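Local structure of beta-lactamase (Francisella tularensis subsp. tularensis, 3P09) at residues 237-242 with 257-262. The protein probably hydrolyses the beta-lactam ring of antibiotics to give substituted beta-amino acids, as a member of the class A beta-lactamase family. Sequence-based numbering, arbitrary orientation.
Sequences AATNDV and ILYTNP
Tyr259 N is shared between two acceptors from the facing strand: a weak, bent bond to Thr239 O (3.1 Å) and a weak, long one to Asn240 OD1 (3.5 Å). It illustrates how a side-chain amide can intrude on the ladder of an antiparallel hairpin. The torsion of Asn240 (chi1 -56°), with CG beside its own backbone N, brings OD1 over the strand 257-260, 3.4 Å from Leu258 CA; its ND2 is held by Pro61 O. On the same face the CD2 branch of Leu258 packs against Asn240 CG at 3.6 Å and more loosely against Val242 CG2. Regular pairing flanks this spot. Thr239 N donates to Tyr259 O (3.0 Å), and Asp241 and Ile257 exchange two nearly straight backbone bonds. On the other face the Tyr259 ring, with CG anti to the backbone N (chi1 172°), leans across to Ala237, whose CB meets CE2 at 3.8 Å, while Thr239 OG1 lies at the ring edge. That hydroxyl donates to Ala237 O (2.7 Å) from above the carbonyl plane, tying the residues just before the strand to its first residue. The two are inner strands of the five-stranded antiparallel sheet, flanked by 38-44 and 225-232; helix 271-289 covers the face of Ile257 and Tyr259, whereas strand 60-61 and helix 178-190 pack on the side of Leu258 and Val242.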
loop_
_atom_site.group_PDB
_atom_site.type_symbol
_atom_site.label_atom_id
_atom_site.label_comp_id
_atom_site.label_asym_id
_atom_site.label_seq_id
_atom_site.Cartn_x
_atom_site.Cartn_y
_atom_site.Cartn_z
ATOM N N ALA A 237 -11.144 -10.369 7.323
ATOM C CA ALA A 237 -10.449 -9.493 8.265
ATOM C C ALA A 237 -9.224 -8.811 7.648
ATOM O O ALA A 237 -8.333 -8.375 8.372
ATOM C CB ALA A 237 -10.045 -10.280 9.515
ATOM N N ALA A 238 -9.180 -8.704 6.320
ATOM C CA ALA A 238 -7.952 -8.255 5.652
ATOM C C ALA A 238 -7.644 -6.810 5.993
ATOM O O ALA A 238 -8.414 -5.900 5.666
ATOM C CB ALA A 238 -8.036 -8.450 4.128
ATOM N N THR A 239 -6.509 -6.607 6.648
ATOM C CA THR A 239 -6.135 -5.287 7.148
ATOM C C THR A 239 -4.641 -5.116 6.913
ATOM O O THR A 239 -3.847 -5.892 7.445
ATOM C CB THR A 239 -6.419 -5.192 8.670
ATOM O OG1 THR A 239 -7.702 -5.767 8.970
ATOM C CG2 THR A 239 -6.396 -3.738 9.139
ATOM N N ASN A 240 -4.254 -4.133 6.095
ATOM C CA ASN A 240 -2.845 -3.992 5.703
ATOM C C ASN A 240 -2.313 -2.597 5.955
ATOM O O ASN A 240 -3.063 -1.621 5.961
ATOM C CB ASN A 240 -2.628 -4.288 4.203
ATOM C CG ASN A 240 -3.120 -5.658 3.770
ATOM O OD1 ASN A 240 -3.173 -6.603 4.548
ATOM N ND2 ASN A 240 -3.452 -5.769 2.492
ATOM N N ASP A 241 -1.002 -2.495 6.152
ATOM C CA ASP A 241 -0.353 -1.195 6.148
ATOM C C ASP A 241 1.063 -1.403 5.639
ATOM O O ASP A 241 1.767 -2.269 6.139
ATOM C CB ASP A 241 -0.364 -0.569 7.556
ATOM C CG ASP A 241 -0.033 0.926 7.539
ATOM O OD1 ASP A 241 -0.018 1.544 6.448
ATOM O OD2 ASP A 241 0.189 1.485 8.626
ATOM N N VAL A 242 1.464 -0.645 4.621
ATOM C CA VAL A 242 2.830 -0.760 4.089
ATOM C C VAL A 242 3.458 0.623 4.102
ATOM O O VAL A 242 2.878 1.595 3.586
ATOM C CB VAL A 242 2.857 -1.356 2.665
ATOM C CG1 VAL A 242 4.298 -1.521 2.166
ATOM C CG2 VAL A 242 2.123 -2.690 2.634
ATOM N N ILE A 257 3.152 -4.827 6.857
ATOM C CA ILE A 257 2.440 -5.703 7.786
ATOM C C ILE A 257 1.071 -6.016 7.191
ATOM O O ILE A 257 0.271 -5.104 6.957
ATOM C CB ILE A 257 2.253 -5.041 9.168
ATOM C CG1 ILE A 257 3.603 -4.621 9.757
ATOM C CG2 ILE A 257 1.518 -5.979 10.102
ATOM C CD1 ILE A 257 3.494 -3.877 11.082
ATOM N N LEU A 258 0.823 -7.295 6.899
ATOM C CA LEU A 258 -0.431 -7.711 6.276
ATOM C C LEU A 258 -1.113 -8.684 7.224
ATOM O O LEU A 258 -0.450 -9.489 7.888
ATOM C CB LEU A 258 -0.180 -8.382 4.924
ATOM C CG LEU A 258 0.855 -7.672 4.023
ATOM C CD1 LEU A 258 1.044 -8.444 2.721
ATOM C CD2 LEU A 258 0.479 -6.237 3.712
ATOM N N TYR A 259 -2.431 -8.606 7.309
ATOM C CA TYR A 259 -3.152 -9.478 8.227
ATOM C C TYR A 259 -4.396 -9.989 7.530
ATOM O O TYR A 259 -5.082 -9.222 6.863
ATOM C CB TYR A 259 -3.526 -8.748 9.533
ATOM C CG TYR A 259 -4.433 -9.583 10.395
ATOM C CD1 TYR A 259 -3.940 -10.687 11.072
ATOM C CD2 TYR A 259 -5.795 -9.295 10.508
ATOM C CE1 TYR A 259 -4.777 -11.490 11.839
ATOM C CE2 TYR A 259 -6.637 -10.091 11.286
ATOM C CZ TYR A 259 -6.117 -11.189 11.946
ATOM O OH TYR A 259 -6.930 -12.000 12.718
ATOM N N THR A 260 -4.674 -11.280 7.669
ATOM C CA THR A 260 -5.912 -11.831 7.138
ATOM C C THR A 260 -6.324 -13.063 7.930
ATOM O O THR A 260 -5.483 -13.744 8.531
ATOM C CB THR A 260 -5.787 -12.169 5.622
ATOM O OG1 THR A 260 -7.084 -12.407 5.064
ATOM C CG2 THR A 260 -4.909 -13.382 5.403
ATOM N N ASN A 261 -7.624 -13.325 7.960
ATOM C CA ASN A 261 -8.147 -14.561 8.542
ATOM C C ASN A 261 -8.813 -15.317 7.411
ATOM O O ASN A 261 -9.968 -15.063 7.086
ATOM C CB ASN A 261 -9.150 -14.246 9.668
ATOM C CG ASN A 261 -9.726 -15.498 10.325
ATOM O OD1 ASN A 261 -9.535 -16.621 9.847
ATOM N ND2 ASN A 261 -10.463 -15.298 11.424
ATOM N N PRO A 262 -8.074 -16.240 6.787
ATOM C CA PRO A 262 -8.608 -16.922 5.612
ATOM C C PRO A 262 -9.745 -17.871 5.978
ATOM O O PRO A 262 -10.400 -18.384 5.071
ATOM C CB PRO A 262 -7.406 -17.708 5.099
ATOM C CG PRO A 262 -6.610 -17.993 6.325
ATOM C CD PRO A 262 -6.803 -16.830 7.246
#